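Local coordinates for protein hydrolase (Thermus thermophilus, PDB 1UFO) that adopts the alpha/beta hydrolase fold and probably cleaves an as yet unknown substrate with a serine nucleophile, at residues A22-Q34 against L105-A119. Residues are numbered along the deposited sequence; the frame is centred on the assembly and turned at random.
Sequences APKALLLALHGLQ and LPLFLAGGSLGAFVA
The ring of Phe-108 meets strand 25-30 with its edge: Leu-26 O lies in the ring plane, 3.6 Å from CD1, and Ala-25 CB approaches CE1. Leu-231 and Leu-235 of helix 221-236 also touch this ring. The second flat group, the His-31 imidazole, receives Gly-32 O almost in its plane, with ND1 donating over 2.8 Å, while NE2 is hydrogen-bonded to Ala-59 N; both bonds fix its rotation. Between the strands, six backbone hydrogen bonds run in parallel register from Leu-26 N to Leu-30 O. Leu-27 sends CD1 across to Phe-108 CB (3.6 Å) and Ala-110 CB, its CG set opposite the main-chain nitrogen (chi1 179°). Leu-105 reaches Pro-23 CB through CD1 (3.7 Å) and crosses Leu-26 at about a right angle, CB to CG 4.0 Å; with alanine in its place, Pro-23 CB is likely to lose the CD1 contact, opening a gap at this end of the strands. At the other end Leu-30 CD1 packs against Val-118 CG1 (3.7 Å), and Gly-115 CA lies 3.5 Å from Leu-30 O, where a side chain would clash. The tight strand-to-helix turn fits a nucleophile elbow, consistent with Ser-113, hydrogen-bonded through OG to His-217 NE2, being the nucleophile. Strand 25-30 lies between strands 52-56 and 107-112, with helix 77-103 touching Leu-26 and Leu-107 and helix 221-236 covering Phe-108 on the other face.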
loop_
_atom_site.group_PDB
_atom_site.type_symbol
_atom_site.label_atom_id
_atom_site.label_comp_id
_atom_site.label_asym_id
_atom_site.label_seq_id
_atom_site.Cartn_x
_atom_site.Cartn_y
_atom_site.Cartn_z
ATOM N N ALA A 22 -26.299 -3.443 2.365
ATOM C CA ALA A 22 -25.798 -4.771 2.721
ATOM C C ALA A 22 -24.468 -4.616 3.471
ATOM O O ALA A 22 -23.408 -4.821 2.882
ATOM C CB ALA A 22 -25.556 -5.676 1.492
ATOM N N PRO A 23 -24.531 -4.279 4.757
ATOM C CA PRO A 23 -23.249 -4.121 5.519
ATOM C C PRO A 23 -22.543 -5.395 5.832
ATOM O O PRO A 23 -23.131 -6.371 6.323
ATOM C CB PRO A 23 -23.650 -3.416 6.818
ATOM C CG PRO A 23 -25.072 -2.847 6.557
ATOM C CD PRO A 23 -25.695 -3.872 5.556
ATOM N N LYS A 24 -21.252 -5.441 5.521
ATOM C CA LYS A 24 -20.467 -6.655 5.802
ATOM C C LYS A 24 -19.435 -6.397 6.946
ATOM O O LYS A 24 -18.895 -7.347 7.477
ATOM C CB LYS A 24 -19.694 -7.154 4.556
ATOM C CG LYS A 24 -18.619 -6.181 4.066
ATOM C CD LYS A 24 -17.986 -6.645 2.756
ATOM C CE LYS A 24 -16.863 -5.651 2.299
ATOM N NZ LYS A 24 -16.248 -6.244 1.039
ATOM N N ALA A 25 -19.227 -5.137 7.282
ATOM C CA ALA A 25 -18.262 -4.780 8.369
ATOM C C ALA A 25 -18.522 -3.376 8.847
ATOM O O ALA A 25 -19.200 -2.590 8.148
ATOM C CB ALA A 25 -16.813 -4.818 7.793
ATOM N N LEU A 26 -17.972 -3.001 10.022
ATOM C CA LEU A 26 -18.119 -1.618 10.528
ATOM C C LEU A 26 -16.766 -0.938 10.404
ATOM O O LEU A 26 -15.758 -1.575 10.609
ATOM C CB LEU A 26 -18.449 -1.648 12.066
ATOM C CG LEU A 26 -19.844 -2.144 12.419
ATOM C CD1 LEU A 26 -19.836 -2.752 13.868
ATOM C CD2 LEU A 26 -20.787 -0.935 12.266
ATOM N N LEU A 27 -16.767 0.351 10.104
ATOM C CA LEU A 27 -15.507 1.115 10.142
ATOM C C LEU A 27 -15.827 2.352 10.968
ATOM O O LEU A 27 -16.624 3.196 10.563
ATOM C CB LEU A 27 -15.036 1.539 8.741
ATOM C CG LEU A 27 -13.754 2.356 8.695
ATOM C CD1 LEU A 27 -12.599 1.545 9.371
ATOM C CD2 LEU A 27 -13.363 2.754 7.303
ATOM N N LEU A 28 -15.210 2.461 12.146
ATOM C CA LEU A 28 -15.334 3.678 12.968
ATOM C C LEU A 28 -14.186 4.568 12.553
ATOM O O LEU A 28 -13.018 4.156 12.671
ATOM C CB LEU A 28 -15.254 3.349 14.516
ATOM C CG LEU A 28 -15.207 4.604 15.417
ATOM C CD1 LEU A 28 -16.435 5.505 15.228
ATOM C CD2 LEU A 28 -15.140 4.116 16.943
ATOM N N ALA A 29 -14.508 5.768 12.107
ATOM C CA ALA A 29 -13.477 6.740 11.598
ATOM C C ALA A 29 -13.362 7.905 12.536
ATOM O O ALA A 29 -14.369 8.472 12.940
ATOM C CB ALA A 29 -13.856 7.216 10.177
ATOM N N LEU A 30 -12.120 8.280 12.847
ATOM C CA LEU A 30 -11.745 9.307 13.818
ATOM C C LEU A 30 -10.987 10.384 13.094
ATOM O O LEU A 30 -9.910 10.166 12.539
ATOM C CB LEU A 30 -10.842 8.741 14.926
ATOM C CG LEU A 30 -11.475 7.484 15.560
ATOM C CD1 LEU A 30 -10.471 6.944 16.645
ATOM C CD2 LEU A 30 -12.857 7.767 16.267
ATOM N N HIS A 31 -11.618 11.573 13.042
ATOM C CA HIS A 31 -11.095 12.684 12.292
ATOM C C HIS A 31 -9.871 13.307 12.981
ATOM O O HIS A 31 -9.535 12.939 14.116
ATOM C CB HIS A 31 -12.257 13.714 12.086
ATOM C CG HIS A 31 -12.674 14.439 13.333
ATOM N ND1 HIS A 31 -11.887 15.400 13.938
ATOM C CD2 HIS A 31 -13.804 14.323 14.094
ATOM C CE1 HIS A 31 -12.536 15.889 14.996
ATOM N NE2 HIS A 31 -13.717 15.258 15.099
ATOM N N GLY A 32 -9.276 14.319 12.309
ATOM C CA GLY A 32 -8.096 14.950 12.888
ATOM C C GLY A 32 -8.355 16.317 13.485
ATOM O O GLY A 32 -9.509 16.750 13.511
ATOM N N LEU A 33 -7.284 16.975 13.937
ATOM C CA LEU A 33 -7.437 18.280 14.562
ATOM C C LEU A 33 -8.009 19.234 13.567
ATOM O O LEU A 33 -7.647 19.227 12.364
ATOM C CB LEU A 33 -6.045 18.727 15.067
ATOM C CG LEU A 33 -6.089 19.886 16.004
ATOM C CD1 LEU A 33 -6.843 19.509 17.282
ATOM C CD2 LEU A 33 -4.636 20.221 16.357
ATOM N N GLN A 34 -8.932 20.053 14.092
ATOM C CA GLN A 34 -9.724 21.022 13.329
ATOM C C GLN A 34 -10.688 20.389 12.307
ATOM O O GLN A 34 -11.282 21.104 11.496
ATOM C CB GLN A 34 -8.830 22.025 12.615
ATOM C CG GLN A 34 -7.626 22.519 13.442
ATOM C CD GLN A 34 -7.961 23.314 14.712
ATOM O OE1 GLN A 34 -7.054 23.545 15.533
ATOM N NE2 GLN A 34 -9.242 23.755 14.893
ATOM N N LEU A 105 -21.082 -6.987 13.477
ATOM C CA LEU A 105 -20.255 -7.075 12.308
ATOM C C LEU A 105 -18.794 -6.838 12.721
ATOM O O LEU A 105 -18.565 -6.143 13.719
ATOM C CB LEU A 105 -20.591 -5.911 11.361
ATOM C CG LEU A 105 -21.965 -6.030 10.728
ATOM C CD1 LEU A 105 -22.194 -4.751 9.966
ATOM C CD2 LEU A 105 -22.085 -7.252 9.830
ATOM N N PRO A 106 -17.850 -7.413 11.983
ATOM C CA PRO A 106 -16.421 -7.191 12.290
ATOM C C PRO A 106 -16.192 -5.681 12.304
ATOM O O PRO A 106 -16.687 -4.980 11.407
ATOM C CB PRO A 106 -15.733 -7.788 11.101
ATOM C CG PRO A 106 -16.628 -8.902 10.664
ATOM C CD PRO A 106 -18.021 -8.320 10.825
ATOM N N LEU A 107 -15.380 -5.219 13.277
ATOM C CA LEU A 107 -15.160 -3.782 13.391
ATOM C C LEU A 107 -13.712 -3.424 13.122
ATOM O O LEU A 107 -12.769 -4.087 13.650
ATOM C CB LEU A 107 -15.571 -3.255 14.779
ATOM C CG LEU A 107 -15.496 -1.682 14.872
ATOM C CD1 LEU A 107 -16.600 -1.017 15.658
ATOM C CD2 LEU A 107 -14.097 -1.416 15.513
ATOM N N PHE A 108 -13.558 -2.387 12.305
ATOM C CA PHE A 108 -12.240 -1.840 11.963
ATOM C C PHE A 108 -12.196 -0.404 12.385
ATOM O O PHE A 108 -13.244 0.237 12.558
ATOM C CB PHE A 108 -12.036 -1.878 10.454
ATOM C CG PHE A 108 -12.011 -3.236 9.899
ATOM C CD1 PHE A 108 -13.173 -3.876 9.478
ATOM C CD2 PHE A 108 -10.799 -3.881 9.777
ATOM C CE1 PHE A 108 -13.112 -5.192 8.925
ATOM C CE2 PHE A 108 -10.695 -5.186 9.223
ATOM C CZ PHE A 108 -11.838 -5.851 8.792
ATOM N N LEU A 109 -10.986 0.108 12.605
ATOM C CA LEU A 109 -10.856 1.551 12.924
ATOM C C LEU A 109 -10.066 2.276 11.808
ATOM O O LEU A 109 -9.151 1.672 11.202
ATOM C CB LEU A 109 -10.030 1.760 14.178
ATOM C CG LEU A 109 -10.477 1.164 15.464
ATOM C CD1 LEU A 109 -9.376 1.595 16.564
ATOM C CD2 LEU A 109 -11.858 1.769 15.867
ATOM N N ALA A 110 -10.392 3.545 11.575
ATOM C CA ALA A 110 -9.577 4.384 10.668
ATOM C C ALA A 110 -9.401 5.676 11.417
ATOM O O ALA A 110 -10.331 6.140 12.067
ATOM C CB ALA A 110 -10.258 4.605 9.354
ATOM N N GLY A 111 -8.177 6.231 11.428
ATOM C CA GLY A 111 -8.014 7.529 12.068
ATOM C C GLY A 111 -7.181 8.402 11.133
ATOM O O GLY A 111 -6.284 7.858 10.474
ATOM N N GLY A 112 -7.449 9.714 11.086
ATOM C CA GLY A 112 -6.635 10.632 10.280
ATOM C C GLY A 112 -5.944 11.641 11.173
ATOM O O GLY A 112 -6.586 12.280 11.987
ATOM N N SER A 113 -4.609 11.692 11.099
ATOM C CA SER A 113 -3.799 12.654 11.882
ATOM C C SER A 113 -4.058 12.410 13.389
ATOM O O SER A 113 -3.701 11.352 13.920
ATOM C CB SER A 113 -4.131 14.079 11.359
ATOM O OG SER A 113 -3.178 15.010 11.816
ATOM N N LEU A 114 -4.634 13.356 14.160
ATOM C CA LEU A 114 -4.823 13.122 15.583
ATOM C C LEU A 114 -5.669 11.869 15.755
ATOM O O LEU A 114 -5.475 11.130 16.711
ATOM C CB LEU A 114 -5.481 14.347 16.223
ATOM C CG LEU A 114 -5.534 14.240 17.742
ATOM C CD1 LEU A 114 -4.150 14.316 18.384
ATOM C CD2 LEU A 114 -6.471 15.348 18.265
ATOM N N GLY A 115 -6.590 11.612 14.848
ATOM C CA GLY A 115 -7.406 10.389 14.947
ATOM C C GLY A 115 -6.566 9.095 14.801
ATOM O O GLY A 115 -6.913 8.084 15.398
ATOM N N ALA A 116 -5.443 9.180 14.056
ATOM C CA ALA A 116 -4.559 8.020 13.912
ATOM C C ALA A 116 -3.856 7.801 15.257
ATOM O O ALA A 116 -3.643 6.642 15.701
ATOM C CB ALA A 116 -3.532 8.290 12.811
ATOM N N PHE A 117 -3.501 8.911 15.940
ATOM C CA PHE A 117 -2.856 8.765 17.243
ATOM C C PHE A 117 -3.849 8.167 18.239
ATOM O O PHE A 117 -3.465 7.352 19.073
ATOM C CB PHE A 117 -2.379 10.165 17.739
ATOM C CG PHE A 117 -1.686 10.086 19.064
ATOM C CD1 PHE A 117 -0.382 9.580 19.148
ATOM C CD2 PHE A 117 -2.337 10.524 20.236
ATOM C CE1 PHE A 117 0.273 9.497 20.368
ATOM C CE2 PHE A 117 -1.679 10.476 21.463
ATOM C CZ PHE A 117 -0.367 9.948 21.530
ATOM N N VAL A 118 -5.123 8.596 18.151
ATOM C CA VAL A 118 -6.152 8.029 19.030
ATOM C C VAL A 118 -6.275 6.530 18.768
ATOM O O VAL A 118 -6.467 5.769 19.699
ATOM C CB VAL A 118 -7.492 8.749 18.801
ATOM C CG1 VAL A 118 -8.663 8.033 19.647
ATOM C CG2 VAL A 118 -7.337 10.172 19.299
ATOM N N ALA A 119 -6.245 6.104 17.497
ATOM C CA ALA A 119 -6.284 4.656 17.185
ATOM C C ALA A 119 -5.129 3.952 17.934
ATOM O O ALA A 119 -5.318 2.835 18.483
ATOM C CB ALA A 119 -6.186 4.471 15.628
#